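Local coordinates for 5' nucleotidase family protein (Staphylococcus aureus subsp. aureus, PDB 4Q7F) that belongs to the calcineurin-like phosphoesterases, carries a 5'-nucleotidase C-terminal domain and holds a manganese and a magnesium ion side by side, at residues V24-H29 and I244-H249; I68-D72 and V204-G208; F102-L107 and Y128-C132. One frame throughout, in Å; residues are numbered along the deposited sequence.

Contact 1: V24-H29 and I244-H249. With MN (manganese (II) ion), chain C; MG (magnesium ion), chain B.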
# COMPACT_ATOMS: atom_id res chain seq x y z
N VAL A 24 -1.80 -10.29 15.81
CA VAL A 24 -1.91 -9.14 14.96
C VAL A 24 -2.01 -9.49 13.49
O VAL A 24 -1.34 -10.40 13.02
CB VAL A 24 -0.74 -8.13 15.20
CG1 VAL A 24 0.61 -8.83 15.13
CG2 VAL A 24 -0.80 -6.97 14.20
N VAL A 25 -2.92 -8.79 12.82
CA VAL A 25 -3.03 -8.81 11.36
C VAL A 25 -2.66 -7.39 10.94
O VAL A 25 -2.85 -6.41 11.70
CB VAL A 25 -4.42 -9.22 10.83
CG1 VAL A 25 -4.65 -10.69 11.09
CG2 VAL A 25 -5.54 -8.38 11.44
N SER A 26 -2.08 -7.27 9.76
CA SER A 26 -1.70 -5.97 9.24
C SER A 26 -1.87 -5.97 7.75
O SER A 26 -1.73 -7.02 7.10
CB SER A 26 -0.24 -5.63 9.58
OG SER A 26 0.10 -4.29 9.23
N ASP A 27 -2.19 -4.81 7.20
CA ASP A 27 -2.36 -4.65 5.77
C ASP A 27 -3.30 -5.70 5.16
O ASP A 27 -2.99 -6.34 4.16
CB ASP A 27 -0.98 -4.63 5.10
CG ASP A 27 -0.06 -3.53 5.66
OD1 ASP A 27 0.57 -3.71 6.74
OD2 ASP A 27 0.14 -2.51 4.97
N VAL A 28 -4.44 -5.90 5.83
CA VAL A 28 -5.45 -6.81 5.35
C VAL A 28 -6.00 -6.32 4.01
O VAL A 28 -6.32 -7.13 3.11
CB VAL A 28 -6.55 -6.98 6.39
CG1 VAL A 28 -7.63 -7.91 5.84
CG2 VAL A 28 -5.91 -7.55 7.64
N HIS A 29 -6.08 -5.00 3.91
CA HIS A 29 -6.43 -4.30 2.68
C HIS A 29 -7.77 -4.64 2.08
O HIS A 29 -7.94 -4.63 0.86
CB HIS A 29 -5.31 -4.47 1.63
CG HIS A 29 -4.18 -3.51 1.79
ND1 HIS A 29 -4.33 -2.15 1.60
CD2 HIS A 29 -2.86 -3.70 2.06
CE1 HIS A 29 -3.17 -1.55 1.75
NE2 HIS A 29 -2.26 -2.46 2.04
N ILE A 244 5.37 -4.07 16.98
CA ILE A 244 4.49 -4.49 15.90
C ILE A 244 4.62 -3.51 14.76
O ILE A 244 4.56 -2.30 14.97
CB ILE A 244 3.03 -4.63 16.42
CG1 ILE A 244 2.95 -5.89 17.29
CG2 ILE A 244 2.00 -4.71 15.29
CD1 ILE A 244 1.61 -6.11 18.00
N THR A 245 4.85 -4.05 13.56
CA THR A 245 5.05 -3.24 12.37
C THR A 245 4.18 -3.71 11.19
O THR A 245 3.52 -4.73 11.26
CB THR A 245 6.53 -3.24 11.94
OG1 THR A 245 6.95 -4.56 11.59
CG2 THR A 245 7.39 -2.71 13.05
N GLY A 246 4.20 -2.95 10.10
CA GLY A 246 3.41 -3.28 8.92
C GLY A 246 3.92 -2.45 7.76
O GLY A 246 5.12 -2.17 7.68
N HIS A 247 3.00 -2.07 6.86
CA HIS A 247 3.27 -1.16 5.74
C HIS A 247 4.10 -1.69 4.60
O HIS A 247 3.79 -1.41 3.44
CB HIS A 247 3.91 0.14 6.27
CG HIS A 247 4.19 1.16 5.21
ND1 HIS A 247 3.18 1.75 4.48
CD2 HIS A 247 5.34 1.73 4.79
CE1 HIS A 247 3.70 2.63 3.65
NE2 HIS A 247 5.01 2.64 3.82
N GLN A 248 5.18 -2.40 4.91
CA GLN A 248 6.05 -2.92 3.89
C GLN A 248 5.60 -4.29 3.38
O GLN A 248 6.14 -4.77 2.39
CB GLN A 248 7.49 -3.00 4.41
CG GLN A 248 8.13 -1.64 4.69
CD GLN A 248 9.53 -1.81 5.30
OE1 GLN A 248 9.72 -2.62 6.20
NE2 GLN A 248 10.50 -1.06 4.81
N HIS A 249 4.61 -4.91 4.05
CA HIS A 249 4.08 -6.22 3.63
C HIS A 249 5.12 -7.34 3.73
O HIS A 249 5.05 -8.35 3.01
CB HIS A 249 3.56 -6.15 2.21
CG HIS A 249 2.48 -5.14 2.01
ND1 HIS A 249 1.76 -5.06 0.84
CD2 HIS A 249 1.92 -4.25 2.85
CE1 HIS A 249 0.86 -4.10 0.95
NE2 HIS A 249 0.90 -3.63 2.17
MN MN C . -0.32 -1.76 2.95
MG MG B . 0.76 1.14 4.26
O HOH W 1 2.83 -5.46 6.57
O HOH W 2 1.41 -0.34 2.60
O HOH W 3 -0.16 -0.90 0.67

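Contact 2: I68-D72 and V204-G208. With MG (magnesium ion), chain B; MN (manganese (II) ion), chain C.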
# COMPACT_ATOMS: atom_id res chain seq x y z
N ILE A 68 -5.35 -7.50 17.36
CA ILE A 68 -4.98 -6.20 16.82
C ILE A 68 -4.95 -6.13 15.30
O ILE A 68 -4.53 -7.08 14.65
CB ILE A 68 -3.53 -5.90 17.27
CG1 ILE A 68 -3.43 -5.99 18.79
CG2 ILE A 68 -3.02 -4.56 16.72
CD1 ILE A 68 -2.03 -5.94 19.37
N ASP A 69 -5.48 -5.04 14.76
CA ASP A 69 -5.34 -4.72 13.32
C ASP A 69 -4.35 -3.56 13.23
O ASP A 69 -4.56 -2.51 13.83
CB ASP A 69 -6.64 -4.37 12.62
CG ASP A 69 -6.41 -4.05 11.14
OD1 ASP A 69 -5.93 -2.93 10.88
OD2 ASP A 69 -6.69 -4.91 10.26
N ASN A 70 -3.28 -3.73 12.47
CA ASN A 70 -2.23 -2.71 12.41
C ASN A 70 -2.23 -1.81 11.18
O ASN A 70 -1.15 -1.33 10.73
CB ASN A 70 -0.85 -3.35 12.61
CG ASN A 70 0.25 -2.32 12.87
OD1 ASN A 70 0.06 -1.36 13.64
ND2 ASN A 70 1.41 -2.49 12.23
N GLY A 71 -3.42 -1.53 10.63
CA GLY A 71 -3.52 -0.58 9.52
C GLY A 71 -3.65 -1.10 8.11
O GLY A 71 -3.34 -2.25 7.81
N ASP A 72 -4.09 -0.21 7.23
CA ASP A 72 -4.32 -0.53 5.81
C ASP A 72 -5.41 -1.56 5.71
O ASP A 72 -5.24 -2.63 5.11
CB ASP A 72 -3.03 -0.97 5.08
CG ASP A 72 -2.20 0.22 4.59
OD1 ASP A 72 -2.57 1.39 4.90
OD2 ASP A 72 -1.18 -0.01 3.90
N VAL A 204 4.59 -1.31 21.03
CA VAL A 204 4.50 -0.30 20.01
C VAL A 204 3.84 -0.90 18.77
O VAL A 204 4.32 -1.93 18.26
CB VAL A 204 5.90 0.21 19.59
CG1 VAL A 204 5.76 1.18 18.44
CG2 VAL A 204 6.62 0.86 20.76
N CYS A 205 2.75 -0.30 18.31
CA CYS A 205 2.09 -0.75 17.08
C CYS A 205 2.29 0.36 16.07
O CYS A 205 1.60 1.38 16.08
CB CYS A 205 0.61 -1.05 17.24
SG CYS A 205 0.26 -2.42 18.35
N TYR A 206 3.24 0.14 15.18
CA TYR A 206 3.64 1.11 14.18
C TYR A 206 3.26 0.68 12.79
O TYR A 206 3.72 -0.36 12.33
CB TYR A 206 5.15 1.27 14.30
CG TYR A 206 5.84 2.12 13.25
CD1 TYR A 206 5.36 3.38 12.90
CD2 TYR A 206 7.04 1.69 12.69
CE1 TYR A 206 6.04 4.16 11.98
CE2 TYR A 206 7.72 2.46 11.77
CZ TYR A 206 7.22 3.70 11.42
OH TYR A 206 7.92 4.45 10.51
N HIS A 207 2.39 1.44 12.13
CA HIS A 207 2.09 1.13 10.77
C HIS A 207 3.22 1.75 9.94
O HIS A 207 3.08 2.83 9.43
CB HIS A 207 0.78 1.66 10.28
CG HIS A 207 0.47 1.17 8.91
ND1 HIS A 207 -0.15 -0.03 8.68
CD2 HIS A 207 0.83 1.64 7.69
CE1 HIS A 207 -0.24 -0.24 7.39
NE2 HIS A 207 0.35 0.75 6.76
N GLY A 208 4.34 1.04 9.89
CA GLY A 208 5.52 1.45 9.17
C GLY A 208 6.48 0.28 9.33
O GLY A 208 6.17 -0.68 10.07
MG MG B . 0.76 1.14 4.26
MN MN C . -0.32 -1.76 2.95
O HOH W 2 1.41 -0.34 2.60
O HOH W 3 -0.16 -0.90 0.67

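Contact 3: F102-L107 and Y128-C132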
# COMPACT_ATOMS: atom_id res chain seq x y z
N PHE A 102 -12.19 -7.36 18.03
CA PHE A 102 -10.82 -6.90 18.17
C PHE A 102 -10.74 -5.98 19.39
O PHE A 102 -11.77 -5.52 19.90
CB PHE A 102 -10.37 -6.10 16.95
CG PHE A 102 -9.93 -6.93 15.80
CD1 PHE A 102 -10.85 -7.60 15.02
CD2 PHE A 102 -8.58 -6.98 15.45
CE1 PHE A 102 -10.44 -8.37 13.94
CE2 PHE A 102 -8.16 -7.73 14.39
CZ PHE A 102 -9.08 -8.42 13.61
N ASP A 103 -9.52 -5.72 19.82
CA ASP A 103 -9.28 -4.90 20.99
C ASP A 103 -8.85 -3.52 20.60
O ASP A 103 -9.27 -2.53 21.21
CB ASP A 103 -8.27 -5.61 21.89
CG ASP A 103 -8.84 -6.92 22.45
OD1 ASP A 103 -9.82 -6.85 23.24
OD2 ASP A 103 -8.32 -8.00 22.08
N PHE A 104 -8.03 -3.43 19.56
CA PHE A 104 -7.64 -2.15 19.09
C PHE A 104 -6.91 -2.28 17.76
O PHE A 104 -6.62 -3.39 17.27
CB PHE A 104 -6.79 -1.38 20.11
CG PHE A 104 -5.54 -2.08 20.53
CD1 PHE A 104 -4.38 -1.95 19.79
CD2 PHE A 104 -5.51 -2.85 21.68
CE1 PHE A 104 -3.22 -2.59 20.18
CE2 PHE A 104 -4.36 -3.50 22.08
CZ PHE A 104 -3.21 -3.36 21.32
N GLY A 105 -6.70 -1.12 17.17
CA GLY A 105 -5.99 -1.01 15.90
C GLY A 105 -5.24 0.29 15.73
O GLY A 105 -5.18 1.13 16.65
N THR A 106 -4.63 0.43 14.55
CA THR A 106 -3.89 1.59 14.17
C THR A 106 -4.31 2.04 12.75
O THR A 106 -5.03 1.32 12.02
CB THR A 106 -2.37 1.31 14.13
OG1 THR A 106 -2.10 0.29 13.17
CG2 THR A 106 -1.87 0.89 15.50
N LEU A 107 -3.83 3.22 12.36
CA LEU A 107 -4.11 3.79 11.07
C LEU A 107 -2.96 3.58 10.14
O LEU A 107 -1.80 3.80 10.52
CB LEU A 107 -4.34 5.30 11.16
CG LEU A 107 -5.57 5.82 11.89
CD1 LEU A 107 -5.46 7.32 11.98
CD2 LEU A 107 -6.84 5.39 11.17
N TYR A 128 -14.09 -0.78 18.59
CA TYR A 128 -12.85 -0.78 19.34
C TYR A 128 -12.08 0.48 18.92
O TYR A 128 -12.33 1.01 17.86
CB TYR A 128 -12.01 -2.03 19.05
CG TYR A 128 -11.73 -2.24 17.58
CD1 TYR A 128 -10.65 -1.62 16.96
CD2 TYR A 128 -12.54 -3.04 16.82
CE1 TYR A 128 -10.39 -1.80 15.62
CE2 TYR A 128 -12.31 -3.23 15.48
CZ TYR A 128 -11.22 -2.61 14.89
OH TYR A 128 -11.01 -2.82 13.57
N PRO A 129 -11.15 0.95 19.76
CA PRO A 129 -10.40 2.16 19.45
C PRO A 129 -9.28 1.98 18.45
O PRO A 129 -8.66 0.93 18.38
CB PRO A 129 -9.78 2.54 20.80
CG PRO A 129 -9.66 1.26 21.53
CD PRO A 129 -10.91 0.50 21.14
N VAL A 130 -9.03 3.04 17.69
CA VAL A 130 -7.92 3.06 16.75
C VAL A 130 -6.91 4.03 17.35
O VAL A 130 -7.23 5.19 17.61
CB VAL A 130 -8.37 3.44 15.33
CG1 VAL A 130 -7.16 3.69 14.43
CG2 VAL A 130 -9.24 2.33 14.75
N LEU A 131 -5.69 3.55 17.60
CA LEU A 131 -4.70 4.35 18.30
C LEU A 131 -3.69 4.96 17.33
O LEU A 131 -3.04 4.24 16.59
CB LEU A 131 -3.97 3.48 19.33
CG LEU A 131 -4.88 2.85 20.41
CD1 LEU A 131 -4.07 1.87 21.25
CD2 LEU A 131 -5.51 3.91 21.30
N CYS A 132 -3.59 6.29 17.35
CA CYS A 132 -2.62 7.02 16.50
C CYS A 132 -2.12 8.24 17.25
O CYS A 132 -2.81 9.25 17.33
CB CYS A 132 -3.24 7.44 15.18
SG CYS A 132 -2.05 8.26 14.11
O HOH W 4 -2.06 4.73 14.15

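Contact 1: V24-H29 and I244-H249
Ser26 and Gly246 lie at the narrowest point of this contact, their CA atoms 5.8 Å apart, where both chains have left their strands. Gly246 has no side chain, so Ser26 OG can lie 3.5 Å from its CA. Toward the strands, Val24 and Ile244 pass each other in opposite directions and touch through their CG2 methyls.

Asp27 OD1 takes the backbone N-H of His247 on the syn side, at 2.9 Å and 157°. Ser26 OG donates to Asp27 OD1 from the anti side, at 2.6 Å. The two donors reach OD1 from opposite faces of the carboxylate, and water 1 donates a third bond. These bonds fix the rotation of the group. Asp27 OD2, the other oxygen, binds manganese at 2.2 Å. His29 NE2 and His249 NE2 bind the same ion, their rings rim to rim with planes 69° apart. Asp72 completes the protein ligands.

The CB of His247 points away from 24-29. Its CG is anti to the backbone N (chi1 -178°), which carries the ring to the second ion. His247 ND1 binds magnesium at 2.5 Å, with the metal in the ring plane. Glu226 takes the bond from NE2, and Gln75 O does the same for ND1 of His29. Water 2 touches both metals and donates to His247 O at 2.7 Å.

Asp27 and His29 form the DxH motif of calcineurin-like phosphoesterases, and 246-249 the GHxH motif. Asp27 thus gives one oxygen to the metal and one to the backbone that presents the histidines, which ties the loop to the two-metal centre.

Contact 2: I68-D72 and V204-G208
His207 and Asn70 hold the tight part of this contact. The His207 ring points its ND1 at Asn70 O, at 2.6 Å and 167°. The bond lies in the ring plane and meets a lone pair of the carbonyl. It fixes the rotation of the ring and leaves His207 NE2 for magnesium, 2.6 Å away. Asn70 returns a bond: its ND2 donates to Tyr206 O at 3.1 Å, from above the carbonyl plane. CG of Asn70 is anti to the backbone N (chi1 -167°), which swings the amide across to the other strand. Its OD1 is taken by Thr106 OG1. Asp69 OD1 accepts from Gly71 N in an Asx turn just before Asp72.

The side chains of Asp72 and His207 cross at about a right angle, with the carboxylate and ring planes 58° apart. Asp72 OD2 bridges the ions, 2.2 Å from manganese and 2.3 Å from magnesium. Asp72 also has a polar partner in His110.

At the looser end Ile68 CG2 and Cys205 SG meet, 4.2 Å apart. The contact joins the ends of strands 65-69 and 201-207, of two different sheets. Strands 19-25 and 242-244 flank it through Val24 and Ile244, and strand 104-105 through Phe104.

Contact 3: F102-L107 and Y128-C132
Gly105 is held by 128-132 through both its N-H and its C=O. Gly105 N donates to Pro129 O at 3.1 Å. Gly105 O accepts from Leu131 N at 2.6 Å, nearly straight at 174°. Water 4 extends the ladder, accepting from Leu107 N and donating to Leu131 O. Two CA-H...O contacts accompany these bonds.

The pattern is that of a single parallel bridge, Gly105 with Val130. The chain between runs through helix 116-125, as in a beta-alpha-beta unit, though 128-132 is not a regular strand. The bridge lies at the edge of the sheet containing strands 104-105 and 65-69.

Aromatic contacts gather at one end. Phe102 CB sits over a face of the Tyr128 ring, 3.9 Å from its centroid, as a CH-pi contact. The Tyr128 CG lies between backbone N and carbonyl carbon (chi1 55°), which places the ring against Phe102 and CA of Phe104.

Apolar contacts fill the rest. Leu107 and Val130 cross at about a right angle, with CG and CD2 of the leucine on Val130 CG1. Leu107 CD1 reaches Cys132 CB at 3.9 Å, and Phe104 CD1 touches Leu131 CD1 at 4.1 Å.

Overall arrangement
All three contacts lie in the calcineurin-like phosphoesterase region. Along the chain contact 3 falls between the segments of contact 2, and contact 2 between those of contact 1. Strands 104-105, 65-69 and 19-25 are neighbours in one sheet, and strands 201-207 and 242-244 are neighbours in a second. Contacts 1 and 2 thus join the two sheets at the strand ends. Their centres are about 6 Å apart, and both reach manganese, magnesium and waters 2 and 3. Contact 3 sits at the sheet edge, its centre about 8 Å from contact 2 and 13 Å from contact 1. Thr106 bonds to Asn70, whose carbonyl holds the metal ligand His207, so contact 3 stands behind the second shell.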